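Local coordinates for AT27789p (Drosophila melanogaster, PDB 5UZM), which is an hnRNP F/H-type protein that probably binds mRNA and takes part in its processing, this chain being its second quasi-RNA recognition motif, at residues Phe9-Arg14 / Glu66-Arg71. Numbering follows the deposited sequence.
Sequences FVVKLR and EQALGR
Val11 meets Ala68 and Leu69 where the central strand of an RNA recognition motif packs against the second helix of the fold. The domain has the βαββαβ topology, here in the quasi-RRM form. Strand 10-14 lies between strands 54-58 and 79-85, and helix 62-69 packs on one face of the sheet, which it shares with helix 22-28. The contact is small and wholly apolar. Its closest CA pair is Val11 and Leu69, 7.5 Å apart.

One methyl does most of the work. Val11 has chi1 -55°, which places both methyls on the flanks of its backbone N, with neither anti to it. CB leaves the strand on the helix side, and this rotation brings CG1 nearer the helix than CG2. It sits across from two consecutive residues, 4.2 Å from CB of Ala68 and 4.2 Å from CG of Leu69. The Ala68 methyl points toward the strand. Leu69 starts off across the line of approach, and its chi1 of -70° swings the branch point back over Val11. Its methyls CD1 and CD2 both lie slightly farther from Val11 CG1 than CG does.

Ala68 also packs on Phe29 and Phe59, and Val11 on Ile83, Phe59 and Thr65, so the contact belongs to the core between sheet and helix. Leu69 is at its edge, touching Arg85, which forms a salt bridge with Glu66. Arg71 donates hydrogen bonds from NH1 to the carbonyl oxygens of Phe28 and Ser30. Within the strand, Leu13 extends the same apolar face: its CD2 lies 4.0 Å from CG2 of Val11.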
loop_
_atom_site.group_PDB
_atom_site.type_symbol
_atom_site.label_atom_id
_atom_site.label_comp_id
_atom_site.label_asym_id
_atom_site.label_seq_id
_atom_site.Cartn_x
_atom_site.Cartn_y
_atom_site.Cartn_z
ATOM N N PHE A 9 -1.794 9.792 6.227
ATOM C CA PHE A 9 -2.406 8.479 6.473
ATOM C C PHE A 9 -2.210 7.581 5.262
ATOM O O PHE A 9 -3.164 6.974 4.769
ATOM C CB PHE A 9 -3.914 8.553 6.745
ATOM C CG PHE A 9 -4.301 9.418 7.903
ATOM C CD1 PHE A 9 -3.343 9.924 8.751
ATOM C CD2 PHE A 9 -5.640 9.718 8.130
ATOM C CE1 PHE A 9 -3.693 10.769 9.809
ATOM C CE2 PHE A 9 -6.012 10.547 9.201
ATOM C CZ PHE A 9 -5.006 11.068 10.034
ATOM N N VAL A 10 -0.993 7.539 4.754
ATOM C CA VAL A 10 -0.663 6.815 3.531
ATOM C C VAL A 10 0.655 6.092 3.754
ATOM O O VAL A 10 1.582 6.646 4.342
ATOM C CB VAL A 10 -0.547 7.751 2.314
ATOM C CG1 VAL A 10 -0.227 6.938 1.041
ATOM C CG2 VAL A 10 -1.827 8.564 2.151
ATOM N N VAL A 11 0.755 4.842 3.280
ATOM C CA VAL A 11 2.031 4.145 3.265
ATOM C C VAL A 11 2.336 3.745 1.820
ATOM O O VAL A 11 1.433 3.659 0.979
ATOM C CB VAL A 11 2.046 2.901 4.170
ATOM C CG1 VAL A 11 1.655 3.235 5.620
ATOM C CG2 VAL A 11 1.141 1.809 3.595
ATOM N N LYS A 12 3.616 3.522 1.528
ATOM C CA LYS A 12 4.077 2.994 0.255
ATOM C C LYS A 12 4.609 1.587 0.472
ATOM O O LYS A 12 5.330 1.342 1.438
ATOM C CB LYS A 12 5.194 3.895 -0.323
ATOM C CG LYS A 12 5.703 3.435 -1.684
ATOM C CD LYS A 12 6.645 4.500 -2.265
ATOM C CE LYS A 12 7.893 4.691 -1.420
ATOM N NZ LYS A 12 8.812 5.753 -1.981
ATOM N N LEU A 13 4.250 0.655 -0.415
ATOM C CA LEU A 13 4.694 -0.737 -0.353
ATOM C C LEU A 13 5.689 -1.014 -1.466
ATOM O O LEU A 13 5.572 -0.452 -2.543
ATOM C CB LEU A 13 3.521 -1.711 -0.522
ATOM C CG LEU A 13 2.297 -1.494 0.355
ATOM C CD1 LEU A 13 1.271 -2.617 0.100
ATOM C CD2 LEU A 13 2.620 -1.403 1.826
ATOM N N ARG A 14 6.673 -1.868 -1.206
ATOM C CA ARG A 14 7.620 -2.321 -2.211
ATOM C C ARG A 14 7.846 -3.821 -2.060
ATOM O O ARG A 14 7.744 -4.385 -0.952
ATOM C CB ARG A 14 8.957 -1.547 -2.073
ATOM C CG ARG A 14 10.012 -1.931 -3.071
ATOM C CD ARG A 14 11.226 -1.022 -2.849
ATOM N NE ARG A 14 10.825 0.386 -2.814
ATOM C CZ ARG A 14 11.538 1.359 -2.258
ATOM N NH1 ARG A 14 12.697 1.087 -1.676
ATOM N NH2 ARG A 14 11.091 2.606 -2.281
ATOM N N GLU A 66 0.247 3.708 11.685
ATOM C CA GLU A 66 1.361 3.245 12.490
ATOM C C GLU A 66 1.344 1.729 12.625
ATOM O O GLU A 66 2.398 1.097 12.582
ATOM C CB GLU A 66 1.337 3.917 13.861
ATOM C CG GLU A 66 1.416 5.438 13.779
ATOM C CD GLU A 66 2.812 5.981 13.486
ATOM O OE1 GLU A 66 3.819 5.232 13.592
ATOM O OE2 GLU A 66 2.894 7.193 13.182
ATOM N N GLN A 67 0.151 1.128 12.753
ATOM C CA GLN A 67 0.080 -0.327 12.785
ATOM C C GLN A 67 0.495 -0.929 11.443
ATOM O O GLN A 67 1.087 -2.015 11.423
ATOM C CB GLN A 67 -1.324 -0.784 13.142
ATOM C CG GLN A 67 -1.766 -0.418 14.578
ATOM C CD GLN A 67 -3.159 -0.879 14.849
ATOM O OE1 GLN A 67 -4.049 -0.091 15.161
ATOM N NE2 GLN A 67 -3.372 -2.170 14.694
ATOM N N ALA A 68 0.207 -0.247 10.330
ATOM C CA ALA A 68 0.646 -0.775 9.031
ATOM C C ALA A 68 2.151 -0.778 8.954
ATOM O O ALA A 68 2.766 -1.746 8.512
ATOM C CB ALA A 68 0.078 0.058 7.895
ATOM N N LEU A 69 2.781 0.312 9.397
ATOM C CA LEU A 69 4.235 0.342 9.394
ATOM C C LEU A 69 4.833 -0.755 10.262
ATOM O O LEU A 69 5.923 -1.263 9.969
ATOM C CB LEU A 69 4.713 1.726 9.856
ATOM C CG LEU A 69 4.396 2.754 8.789
ATOM C CD1 LEU A 69 4.200 4.107 9.457
ATOM C CD2 LEU A 69 5.538 2.795 7.827
ATOM N N GLY A 70 4.131 -1.147 11.323
ATOM C CA GLY A 70 4.628 -2.238 12.131
ATOM C C GLY A 70 4.596 -3.590 11.443
ATOM O O GLY A 70 5.189 -4.537 11.960
ATOM N N ARG A 71 3.965 -3.687 10.277
ATOM C CA ARG A 71 3.963 -4.940 9.517
ATOM C C ARG A 71 5.071 -4.993 8.464
ATOM O O ARG A 71 5.081 -5.912 7.638
ATOM C CB ARG A 71 2.601 -5.150 8.879
ATOM C CG ARG A 71 1.535 -5.314 9.978
ATOM C CD ARG A 71 0.185 -5.639 9.455
ATOM N NE ARG A 71 -0.761 -5.495 10.567
ATOM C CZ ARG A 71 -2.048 -5.782 10.503
ATOM N NH1 ARG A 71 -2.570 -6.302 9.393
ATOM N NH2 ARG A 71 -2.849 -5.580 11.562
#